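Local coordinates for putative NADP oxidoreductase BF3122 (Bacteroides fragilis, PDB 3D1L), which is of unconfirmed function but probably acts as an NADP-dependent oxidoreductase, with a Rossmann-type nucleotide-binding domain followed by a helical 6-phosphogluconate-dehydrogenase-like C-terminal domain, at residues Phe134-Glu142 with Ala156-Asp167; Ala230-His241 with Tyr255-His263. One frame throughout, in Å; residues are numbered along the deposited sequence.

Interaction 1: residues Phe134-Glu142 with Ala156-Asp167; sequences FKEIPFFIE and ASTLSNRVYDAD
Phe139 lays its ring against Ala156, whose CB sits 3.8 Å from the ring centroid and 13° off the normal, a CH-pi contact over one face. Ser160 CB meets the edge of the same ring, and Leu159 CD1 approaches CE2 obliquely. Phe139 turns both its N and its O to the 163-165 side: N donates to Arg162 O, and O accepts from Tyr164 N at 2.8 Å, almost straight at 172°. Ile141 repeats the pattern with Tyr164 O and Ala166 N, giving parallel strand pairing. Lys135, the residue most covered, lies at the other end of the contact. Its O takes the N-H of Asn161 at 2.8 Å, while the bend at chi2 brings CD to 3.6 Å from Leu159 O; a water joins NZ to Ser157 O and Asn161 OD1. Between them, Ser160 OG, anti to its own N (chi1 170°), donates to Ile137 O and accepts from Arg162 N, forming an ST turn. The side chains of Phe140 and Tyr164, sharing one sheet face, lie side by side and point the same way, their ring planes oblique, with Phe140 CE1 3.6 Å from Tyr164 CD2. The contact closes the beta-alpha-beta unit of strand 139-143, helix 146-157 and strand 163-165. Strand 117-122 pairs antiparallel with the other edge of 139-143, and helix 20-31 packs on Phe134, Phe139 and Leu159.

Interaction 2: residues Ala230-His241 with Tyr255-His263; sequences AIRYDENVIGNH and YELLSRSIH
Tyr255 and His241 meet through one short hydrogen bond, OH to ND1 at 2.6 Å, between two nearly antiparallel helices of the C-terminal helical domain (159° between segment directions). The helix axes stay 11.1 Å apart, so long side chains and the turn 230-234 fill the space between them. The phenol oxygen arrives at the edge of the imidazole, near its plane, with the two rings almost perpendicular at 88°. Tyr255 CG stands anti to its backbone N, which sends the ring across to the facing helix; there Ile238 CG2 touches the ring edge at CE2. Ala230 packs closer to the backbone, its CB 3.7 Å from Ser259 O and 3.8 Å from Ile262 CG2. Tyr233 CE1 rests against Ser259 CB, while Ile238 CD1 covers one face of the Tyr233 ring and so links the turn to helix 235-244. At the other end, His263 has Tyr233 CB over one ring face, a CH-pi contact. ND1 of this ring donates a hydrogen bond to Ile231 O at 3.0 Å; the acceptor lies in the imidazole plane, but the nitrogen stands 57° out of the carbonyl plane. Farther out, Leu176 and Val179 of the second subunit pack on His241 and Tyr255 respectively, and Phe184 of that subunit meets the Tyr255 ring edge-to-face. Ser259 OG is itself tied back to Tyr255 O, which also accepts Ser259 N from the opposite face of its carbonyl plane.

Interaction 1 and interaction 2 are separate along the chain and in space: their centres lie 39 Å apart and their nearest atoms about 23 Å apart. The first completes an edge of the mixed beta-sheet; the second joins helices at the far end of the molecule, about 32 Å from the chain centre. The long helix 168-198 lies between them in sequence. Each is near a bound 2-mercapto-propion aldehyde, about 8 Å from the Ile137 side chain in interaction 1 and about 7 Å from that of Ile231 in interaction 2. Both contacts also touch the second subunit: Arg162 forms a salt bridge with its Asp204, and Ser261 a hydrogen bond with its His187.

Interaction 1: residues Phe134-Glu142 with Ala156-Asp167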
loop_
_atom_site.group_PDB
_atom_site.type_symbol
_atom_site.label_atom_id
_atom_site.label_comp_id
_atom_site.label_asym_id
_atom_site.label_seq_id
_atom_site.Cartn_x
_atom_site.Cartn_y
_atom_site.Cartn_z
ATOM N N PHE B 134 -9.758 10.332 -12.843
ATOM C CA PHE B 134 -9.042 10.533 -14.103
ATOM C C PHE B 134 -8.307 11.869 -14.257
ATOM O O PHE B 134 -7.336 11.939 -15.020
ATOM C CB PHE B 134 -9.962 10.284 -15.291
ATOM C CG PHE B 134 -9.861 8.903 -15.818
ATOM C CD1 PHE B 134 -10.475 7.844 -15.140
ATOM C CD2 PHE B 134 -9.106 8.645 -16.954
ATOM C CE1 PHE B 134 -10.363 6.558 -15.613
ATOM C CE2 PHE B 134 -8.974 7.353 -17.442
ATOM C CZ PHE B 134 -9.599 6.306 -16.772
ATOM N N LYS B 135 -8.734 12.906 -13.527
ATOM C CA LYS B 135 -8.095 14.225 -13.642
ATOM C C LYS B 135 -6.576 14.175 -13.480
ATOM O O LYS B 135 -5.849 14.882 -14.193
ATOM C CB LYS B 135 -8.711 15.273 -12.706
ATOM C CG LYS B 135 -10.150 15.679 -13.097
ATOM C CD LYS B 135 -10.203 16.556 -14.357
ATOM C CE LYS B 135 -11.638 16.658 -14.910
ATOM N NZ LYS B 135 -11.740 17.580 -16.080
ATOM N N GLU B 136 -6.084 13.324 -12.587
ATOM C CA GLU B 136 -4.636 13.265 -12.402
ATOM C C GLU B 136 -3.889 12.064 -13.016
ATOM O O GLU B 136 -2.713 11.847 -12.714
ATOM C CB GLU B 136 -4.275 13.511 -10.940
ATOM C CG GLU B 136 -4.406 15.004 -10.577
ATOM C CD GLU B 136 -3.420 15.905 -11.342
ATOM O OE1 GLU B 136 -2.202 15.769 -11.109
ATOM O OE2 GLU B 136 -3.851 16.760 -12.153
ATOM N N ILE B 137 -4.558 11.341 -13.906
ATOM C CA ILE B 137 -3.960 10.202 -14.598
ATOM C C ILE B 137 -3.100 10.624 -15.806
ATOM O O ILE B 137 -3.593 11.253 -16.749
ATOM C CB ILE B 137 -5.026 9.107 -14.987
ATOM C CG1 ILE B 137 -5.745 8.606 -13.713
ATOM C CG2 ILE B 137 -4.351 7.937 -15.685
ATOM C CD1 ILE B 137 -6.852 7.563 -13.944
ATOM N N PRO B 138 -1.798 10.303 -15.767
ATOM C CA PRO B 138 -0.990 10.499 -16.980
ATOM C C PRO B 138 -1.573 9.710 -18.172
ATOM O O PRO B 138 -1.720 8.480 -18.101
ATOM C CB PRO B 138 0.384 9.943 -16.591
ATOM C CG PRO B 138 0.395 9.905 -15.090
ATOM C CD PRO B 138 -1.016 9.751 -14.641
ATOM N N PHE B 139 -1.917 10.424 -19.241
ATOM C CA PHE B 139 -2.518 9.823 -20.423
ATOM C C PHE B 139 -1.538 10.022 -21.590
ATOM O O PHE B 139 -1.345 11.143 -22.024
ATOM C CB PHE B 139 -3.792 10.594 -20.738
ATOM C CG PHE B 139 -4.991 9.761 -20.975
ATOM C CD1 PHE B 139 -5.081 8.926 -22.076
ATOM C CD2 PHE B 139 -6.078 9.872 -20.128
ATOM C CE1 PHE B 139 -6.228 8.196 -22.298
ATOM C CE2 PHE B 139 -7.233 9.157 -20.347
ATOM C CZ PHE B 139 -7.322 8.322 -21.419
ATOM N N PHE B 140 -0.942 8.949 -22.107
ATOM C CA PHE B 140 0.010 9.041 -23.219
ATOM C C PHE B 140 -0.597 8.682 -24.555
ATOM O O PHE B 140 -1.312 7.663 -24.674
ATOM C CB PHE B 140 1.230 8.188 -22.932
ATOM C CG PHE B 140 1.826 8.482 -21.598
ATOM C CD1 PHE B 140 2.751 9.515 -21.452
ATOM C CD2 PHE B 140 1.417 7.772 -20.470
ATOM C CE1 PHE B 140 3.285 9.810 -20.222
ATOM C CE2 PHE B 140 1.939 8.073 -19.244
ATOM C CZ PHE B 140 2.877 9.090 -19.117
ATOM N N ILE B 141 -0.318 9.539 -25.547
ATOM C CA ILE B 141 -0.985 9.503 -26.856
ATOM C C ILE B 141 0.050 9.398 -27.948
ATOM O O ILE B 141 1.059 10.116 -27.946
ATOM C CB ILE B 141 -1.831 10.787 -27.124
ATOM C CG1 ILE B 141 -2.957 10.986 -26.087
ATOM C CG2 ILE B 141 -2.388 10.833 -28.596
ATOM C CD1 ILE B 141 -3.731 9.806 -25.722
ATOM N N GLU B 142 -0.211 8.481 -28.867
ATOM C CA GLU B 142 0.526 8.354 -30.119
ATOM C C GLU B 142 -0.554 8.108 -31.184
ATOM O O GLU B 142 -1.591 7.507 -30.875
ATOM C CB GLU B 142 1.479 7.155 -30.019
ATOM C CG GLU B 142 2.796 7.305 -30.762
ATOM C CD GLU B 142 3.596 6.014 -30.752
ATOM O OE1 GLU B 142 3.181 5.074 -30.041
ATOM O OE2 GLU B 142 4.638 5.933 -31.444
ATOM N N ALA B 156 -8.811 12.798 -24.612
ATOM C CA ALA B 156 -8.119 12.551 -23.329
ATOM C C ALA B 156 -8.107 13.776 -22.390
ATOM O O ALA B 156 -8.232 13.614 -21.178
ATOM C CB ALA B 156 -6.702 11.992 -23.537
ATOM N N SER B 157 -8.006 14.984 -22.954
ATOM C CA SER B 157 -8.032 16.240 -22.165
ATOM C C SER B 157 -9.357 16.546 -21.460
ATOM O O SER B 157 -9.372 17.309 -20.495
ATOM C CB SER B 157 -7.634 17.440 -23.030
ATOM O OG SER B 157 -6.299 17.281 -23.494
ATOM N N THR B 158 -10.466 15.975 -21.940
ATOM C CA THR B 158 -11.745 16.136 -21.250
ATOM C C THR B 158 -11.706 15.311 -19.952
ATOM O O THR B 158 -12.478 15.550 -19.034
ATOM C CB THR B 158 -12.975 15.749 -22.120
ATOM O OG1 THR B 158 -12.984 14.343 -22.363
ATOM C CG2 THR B 158 -12.959 16.458 -23.467
ATOM N N LEU B 159 -10.778 14.364 -19.872
ATOM C CA LEU B 159 -10.741 13.437 -18.734
ATOM C C LEU B 159 -9.630 13.743 -17.735
ATOM O O LEU B 159 -9.856 13.690 -16.523
ATOM C CB LEU B 159 -10.614 11.983 -19.207
ATOM C CG LEU B 159 -11.573 11.405 -20.255
ATOM C CD1 LEU B 159 -11.165 9.973 -20.599
ATOM C CD2 LEU B 159 -13.060 11.466 -19.841
ATOM N N SER B 160 -8.438 14.019 -18.268
ATOM C CA SER B 160 -7.220 14.181 -17.514
ATOM C C SER B 160 -6.576 15.558 -17.771
ATOM O O SER B 160 -6.597 16.072 -18.902
ATOM C CB SER B 160 -6.235 13.088 -17.930
ATOM O OG SER B 160 -4.930 13.324 -17.396
ATOM N N ASN B 161 -5.991 16.135 -16.727
ATOM C CA ASN B 161 -5.138 17.325 -16.874
ATOM C C ASN B 161 -3.685 16.995 -17.205
ATOM O O ASN B 161 -2.858 17.902 -17.255
ATOM C CB ASN B 161 -5.125 18.125 -15.574
ATOM C CG ASN B 161 -6.488 18.647 -15.198
ATOM O OD1 ASN B 161 -7.268 19.056 -16.055
ATOM N ND2 ASN B 161 -6.778 18.653 -13.895
ATOM N N ARG B 162 -3.383 15.704 -17.378
ATOM C CA ARG B 162 -2.015 15.251 -17.642
ATOM C C ARG B 162 -1.937 14.433 -18.923
ATOM O O ARG B 162 -1.693 13.230 -18.901
ATOM C CB ARG B 162 -1.451 14.459 -16.451
ATOM C CG ARG B 162 -0.799 15.321 -15.364
ATOM C CD ARG B 162 -0.020 14.450 -14.365
ATOM N NE ARG B 162 0.973 15.200 -13.593
ATOM C CZ ARG B 162 2.292 15.128 -13.770
ATOM N NH1 ARG B 162 2.816 14.330 -14.695
ATOM N NH2 ARG B 162 3.098 15.860 -13.010
ATOM N N VAL B 163 -2.125 15.101 -20.043
ATOM C CA VAL B 163 -2.187 14.443 -21.359
ATOM C C VAL B 163 -0.878 14.707 -22.100
ATOM O O VAL B 163 -0.499 15.860 -22.281
ATOM C CB VAL B 163 -3.427 14.980 -22.150
ATOM C CG1 VAL B 163 -3.495 14.457 -23.643
ATOM C CG2 VAL B 163 -4.684 14.616 -21.381
ATOM N N TYR B 164 -0.174 13.651 -22.491
ATOM C CA TYR B 164 1.169 13.810 -23.046
ATOM C C TYR B 164 1.300 13.068 -24.356
ATOM O O TYR B 164 0.711 11.998 -24.521
ATOM C CB TYR B 164 2.230 13.273 -22.085
ATOM C CG TYR B 164 2.180 13.881 -20.705
ATOM C CD1 TYR B 164 2.452 15.226 -20.509
ATOM C CD2 TYR B 164 1.843 13.102 -19.593
ATOM C CE1 TYR B 164 2.402 15.784 -19.251
ATOM C CE2 TYR B 164 1.794 13.655 -18.316
ATOM C CZ TYR B 164 2.077 14.993 -18.160
ATOM O OH TYR B 164 2.047 15.553 -16.911
ATOM N N ASP B 165 2.048 13.652 -25.291
ATOM C CA ASP B 165 2.466 12.950 -26.495
ATOM C C ASP B 165 3.664 12.120 -26.094
ATOM O O ASP B 165 4.641 12.642 -25.528
ATOM C CB ASP B 165 2.944 13.941 -27.554
ATOM C CG ASP B 165 1.833 14.809 -28.103
ATOM O OD1 ASP B 165 1.048 14.302 -28.910
ATOM O OD2 ASP B 165 1.757 16.009 -27.747
ATOM N N ALA B 166 3.618 10.830 -26.389
ATOM C CA ALA B 166 4.805 9.995 -26.147
ATOM C C ALA B 166 4.926 8.909 -27.215
ATOM O O ALA B 166 3.900 8.414 -27.712
ATOM C CB ALA B 166 4.763 9.396 -24.721
ATOM N N ASP B 167 6.149 8.567 -27.605
ATOM C CA ASP B 167 6.454 7.492 -28.564
ATOM C C ASP B 167 6.325 6.110 -27.935
ATOM O O ASP B 167 6.256 5.995 -26.700
ATOM C CB ASP B 167 7.895 7.634 -29.047
ATOM C CG ASP B 167 8.041 8.657 -30.138
ATOM O OD1 ASP B 167 7.003 9.201 -30.592
ATOM O OD2 ASP B 167 9.194 8.909 -30.550
HETATM O O HOH W 1 -9.332 17.727 -17.471
HETATM O O HOH W 2 2.096 11.765 -29.884
#

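Interaction 2: residues Ala230-His241 with Tyr255-His263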
loop_
_atom_site.group_PDB
_atom_site.type_symbol
_atom_site.label_atom_id
_atom_site.label_comp_id
_atom_site.label_asym_id
_atom_site.label_seq_id
_atom_site.Cartn_x
_atom_site.Cartn_y
_atom_site.Cartn_z
ATOM N N ALA B 230 18.182 -2.757 6.316
ATOM C CA ALA B 230 18.955 -3.212 5.154
ATOM C C ALA B 230 20.078 -2.245 4.765
ATOM O O ALA B 230 21.092 -2.646 4.192
ATOM C CB ALA B 230 18.017 -3.476 3.962
ATOM N N ILE B 231 19.877 -0.974 5.090
ATOM C CA ILE B 231 20.827 0.090 4.801
ATOM C C ILE B 231 22.206 -0.242 5.356
ATOM O O ILE B 231 23.216 -0.161 4.637
ATOM C CB ILE B 231 20.307 1.435 5.359
ATOM C CG1 ILE B 231 19.202 1.966 4.439
ATOM C CG2 ILE B 231 21.437 2.470 5.494
ATOM C CD1 ILE B 231 18.126 2.736 5.153
ATOM N N ARG B 232 22.229 -0.631 6.632
ATOM C CA ARG B 232 23.451 -0.998 7.327
ATOM C C ARG B 232 23.768 -2.475 7.123
ATOM O O ARG B 232 24.883 -2.922 7.368
ATOM C CB ARG B 232 23.283 -0.712 8.819
ATOM C CG ARG B 232 22.941 0.742 9.147
ATOM C CD ARG B 232 24.180 1.628 9.131
ATOM N NE ARG B 232 25.099 1.261 10.201
ATOM C CZ ARG B 232 26.424 1.309 10.102
ATOM N NH1 ARG B 232 27.000 1.698 8.969
ATOM N NH2 ARG B 232 27.172 0.957 11.139
ATOM N N TYR B 233 22.775 -3.216 6.643
ATOM C CA TYR B 233 22.753 -4.687 6.682
ATOM C C TYR B 233 22.888 -5.234 8.118
ATOM O O TYR B 233 23.770 -6.053 8.430
ATOM C CB TYR B 233 23.711 -5.359 5.668
ATOM C CG TYR B 233 23.067 -6.601 5.067
ATOM C CD1 TYR B 233 22.075 -6.485 4.083
ATOM C CD2 TYR B 233 23.406 -7.888 5.525
ATOM C CE1 TYR B 233 21.455 -7.613 3.546
ATOM C CE2 TYR B 233 22.791 -9.032 4.993
ATOM C CZ TYR B 233 21.816 -8.884 4.002
ATOM O OH TYR B 233 21.196 -9.999 3.467
ATOM N N ASP B 234 21.981 -4.736 8.965
ATOM C CA ASP B 234 21.754 -5.184 10.338
ATOM C C ASP B 234 21.497 -6.691 10.335
ATOM O O ASP B 234 20.355 -7.137 10.176
ATOM C CB ASP B 234 20.537 -4.430 10.888
ATOM C CG ASP B 234 20.460 -4.422 12.414
ATOM O OD1 ASP B 234 21.022 -5.314 13.098
ATOM O OD2 ASP B 234 19.792 -3.495 12.928
ATOM N N GLU B 235 22.568 -7.464 10.494
ATOM C CA GLU B 235 22.530 -8.916 10.288
ATOM C C GLU B 235 21.782 -9.700 11.373
ATOM O O GLU B 235 21.347 -10.835 11.142
ATOM C CB GLU B 235 23.951 -9.467 10.097
ATOM C CG GLU B 235 24.403 -9.430 8.630
ATOM C CD GLU B 235 25.889 -9.113 8.455
ATOM O OE1 GLU B 235 26.709 -9.624 9.245
ATOM O OE2 GLU B 235 26.233 -8.350 7.517
ATOM N N ASN B 236 21.645 -9.094 12.550
ATOM C CA ASN B 236 20.761 -9.616 13.584
ATOM C C ASN B 236 19.300 -9.601 13.083
ATOM O O ASN B 236 18.669 -10.670 12.862
ATOM C CB ASN B 236 20.902 -8.773 14.851
ATOM C CG ASN B 236 20.054 -9.290 15.990
ATOM O OD1 ASN B 236 20.532 -10.354 16.759
ATOM N ND2 ASN B 236 18.875 -8.572 16.204
ATOM N N VAL B 237 18.765 -8.395 12.862
ATOM C CA VAL B 237 17.366 -8.309 12.494
ATOM C C VAL B 237 17.106 -9.048 11.179
ATOM O O VAL B 237 16.105 -9.753 11.061
ATOM C CB VAL B 237 16.836 -6.862 12.489
ATOM C CG1 VAL B 237 17.079 -6.204 13.837
ATOM C CG2 VAL B 237 17.483 -6.069 11.425
ATOM N N ILE B 238 18.046 -8.947 10.235
ATOM C CA ILE B 238 17.923 -9.619 8.932
ATOM C C ILE B 238 17.966 -11.148 9.083
ATOM O O ILE B 238 17.189 -11.860 8.457
ATOM C CB ILE B 238 18.935 -9.061 7.873
ATOM C CG1 ILE B 238 18.537 -7.635 7.496
ATOM C CG2 ILE B 238 18.955 -9.930 6.630
ATOM C CD1 ILE B 238 19.572 -6.860 6.747
ATOM N N GLY B 239 18.855 -11.632 9.935
ATOM C CA GLY B 239 18.904 -13.046 10.276
ATOM C C GLY B 239 17.595 -13.512 10.888
ATOM O O GLY B 239 16.996 -14.485 10.412
ATOM N N ASN B 240 17.161 -12.812 11.951
ATOM C CA ASN B 240 15.859 -13.061 12.581
ATOM C C ASN B 240 14.709 -13.081 11.562
ATOM O O ASN B 240 13.872 -13.980 11.570
ATOM C CB ASN B 240 15.603 -12.033 13.688
ATOM C CG ASN B 240 16.523 -12.238 14.908
ATOM O OD1 ASN B 240 17.128 -13.305 15.088
ATOM N ND2 ASN B 240 16.620 -11.210 15.759
ATOM N N HIS B 241 14.689 -12.104 10.663
ATOM C CA HIS B 241 13.647 -12.046 9.646
ATOM C C HIS B 241 13.689 -13.207 8.645
ATOM O O HIS B 241 12.658 -13.756 8.279
ATOM C CB HIS B 241 13.642 -10.687 8.952
ATOM C CG HIS B 241 13.069 -9.594 9.804
ATOM N ND1 HIS B 241 13.119 -8.261 9.453
ATOM C CD2 HIS B 241 12.448 -9.644 11.011
ATOM C CE1 HIS B 241 12.546 -7.538 10.399
ATOM N NE2 HIS B 241 12.129 -8.353 11.356
ATOM N N TYR B 255 13.124 -11.486 0.355
ATOM C CA TYR B 255 13.547 -10.629 1.460
ATOM C C TYR B 255 15.069 -10.398 1.388
ATOM O O TYR B 255 15.545 -9.268 1.530
ATOM C CB TYR B 255 13.145 -11.241 2.816
ATOM C CG TYR B 255 13.512 -10.374 4.007
ATOM C CD1 TYR B 255 12.545 -9.594 4.647
ATOM C CD2 TYR B 255 14.830 -10.326 4.488
ATOM C CE1 TYR B 255 12.873 -8.782 5.740
ATOM C CE2 TYR B 255 15.169 -9.515 5.584
ATOM C CZ TYR B 255 14.187 -8.744 6.194
ATOM O OH TYR B 255 14.507 -7.944 7.261
ATOM N N GLU B 256 15.818 -11.471 1.156
ATOM C CA GLU B 256 17.273 -11.412 1.169
ATOM C C GLU B 256 17.831 -10.551 0.037
ATOM O O GLU B 256 18.692 -9.704 0.264
ATOM C CB GLU B 256 17.853 -12.826 1.134
ATOM C CG GLU B 256 19.288 -12.895 0.665
ATOM C CD GLU B 256 19.943 -14.196 1.019
ATOM O OE1 GLU B 256 19.222 -15.184 1.295
ATOM O OE2 GLU B 256 21.186 -14.223 1.033
ATOM N N LEU B 257 17.317 -10.763 -1.172
ATOM C CA LEU B 257 17.754 -10.022 -2.358
ATOM C C LEU B 257 17.285 -8.556 -2.356
ATOM O O LEU B 257 18.019 -7.664 -2.760
ATOM C CB LEU B 257 17.291 -10.748 -3.620
ATOM C CG LEU B 257 17.874 -12.140 -3.897
ATOM C CD1 LEU B 257 17.129 -12.740 -5.068
ATOM C CD2 LEU B 257 19.382 -12.122 -4.172
ATOM N N LEU B 258 16.074 -8.307 -1.875
ATOM C CA LEU B 258 15.603 -6.929 -1.684
ATOM C C LEU B 258 16.470 -6.183 -0.658
ATOM O O LEU B 258 16.828 -5.019 -0.858
ATOM C CB LEU B 258 14.108 -6.899 -1.293
ATOM C CG LEU B 258 13.131 -7.280 -2.422
ATOM C CD1 LEU B 258 11.736 -7.738 -1.912
ATOM C CD2 LEU B 258 12.959 -6.157 -3.454
ATOM N N SER B 259 16.823 -6.863 0.429
ATOM C CA SER B 259 17.692 -6.280 1.452
ATOM C C SER B 259 19.068 -6.030 0.835
ATOM O O SER B 259 19.608 -4.931 0.939
ATOM C CB SER B 259 17.799 -7.206 2.669
ATOM O OG SER B 259 16.564 -7.270 3.361
ATOM N N ARG B 260 19.611 -7.050 0.170
ATOM C CA ARG B 260 20.887 -6.952 -0.529
ATOM C C ARG B 260 20.848 -5.736 -1.440
ATOM O O ARG B 260 21.810 -4.974 -1.504
ATOM C CB ARG B 260 21.116 -8.218 -1.357
ATOM C CG ARG B 260 22.536 -8.428 -1.856
ATOM C CD ARG B 260 22.700 -9.759 -2.619
ATOM N NE ARG B 260 22.454 -10.932 -1.772
ATOM C CZ ARG B 260 22.654 -12.197 -2.156
ATOM N NH1 ARG B 260 23.106 -12.466 -3.385
ATOM N NH2 ARG B 260 22.402 -13.196 -1.311
ATOM N N SER B 261 19.699 -5.549 -2.104
ATOM C CA SER B 261 19.518 -4.546 -3.132
ATOM C C SER B 261 19.505 -3.145 -2.540
ATOM O O SER B 261 20.126 -2.232 -3.094
ATOM C CB SER B 261 18.218 -4.808 -3.905
ATOM O OG SER B 261 18.123 -3.950 -5.023
ATOM N N ILE B 262 18.784 -2.971 -1.427
ATOM C CA ILE B 262 18.796 -1.702 -0.695
ATOM C C ILE B 262 20.246 -1.386 -0.290
ATOM O O ILE B 262 20.740 -0.289 -0.550
ATOM C CB ILE B 262 17.856 -1.737 0.533
ATOM C CG1 ILE B 262 16.370 -1.711 0.114
ATOM C CG2 ILE B 262 18.191 -0.599 1.530
ATOM C CD1 ILE B 262 15.445 -2.359 1.133
ATOM N N HIS B 263 20.924 -2.368 0.312
ATOM C CA HIS B 263 22.309 -2.220 0.776
ATOM C C HIS B 263 23.287 -1.717 -0.294
ATOM O O HIS B 263 24.108 -0.843 -0.004
ATOM C CB HIS B 263 22.811 -3.520 1.413
ATOM C CG HIS B 263 24.120 -3.376 2.131
ATOM N ND1 HIS B 263 24.317 -2.467 3.149
ATOM C CD2 HIS B 263 25.300 -4.023 1.972
ATOM C CE1 HIS B 263 25.562 -2.557 3.584
ATOM N NE2 HIS B 263 26.181 -3.492 2.886
#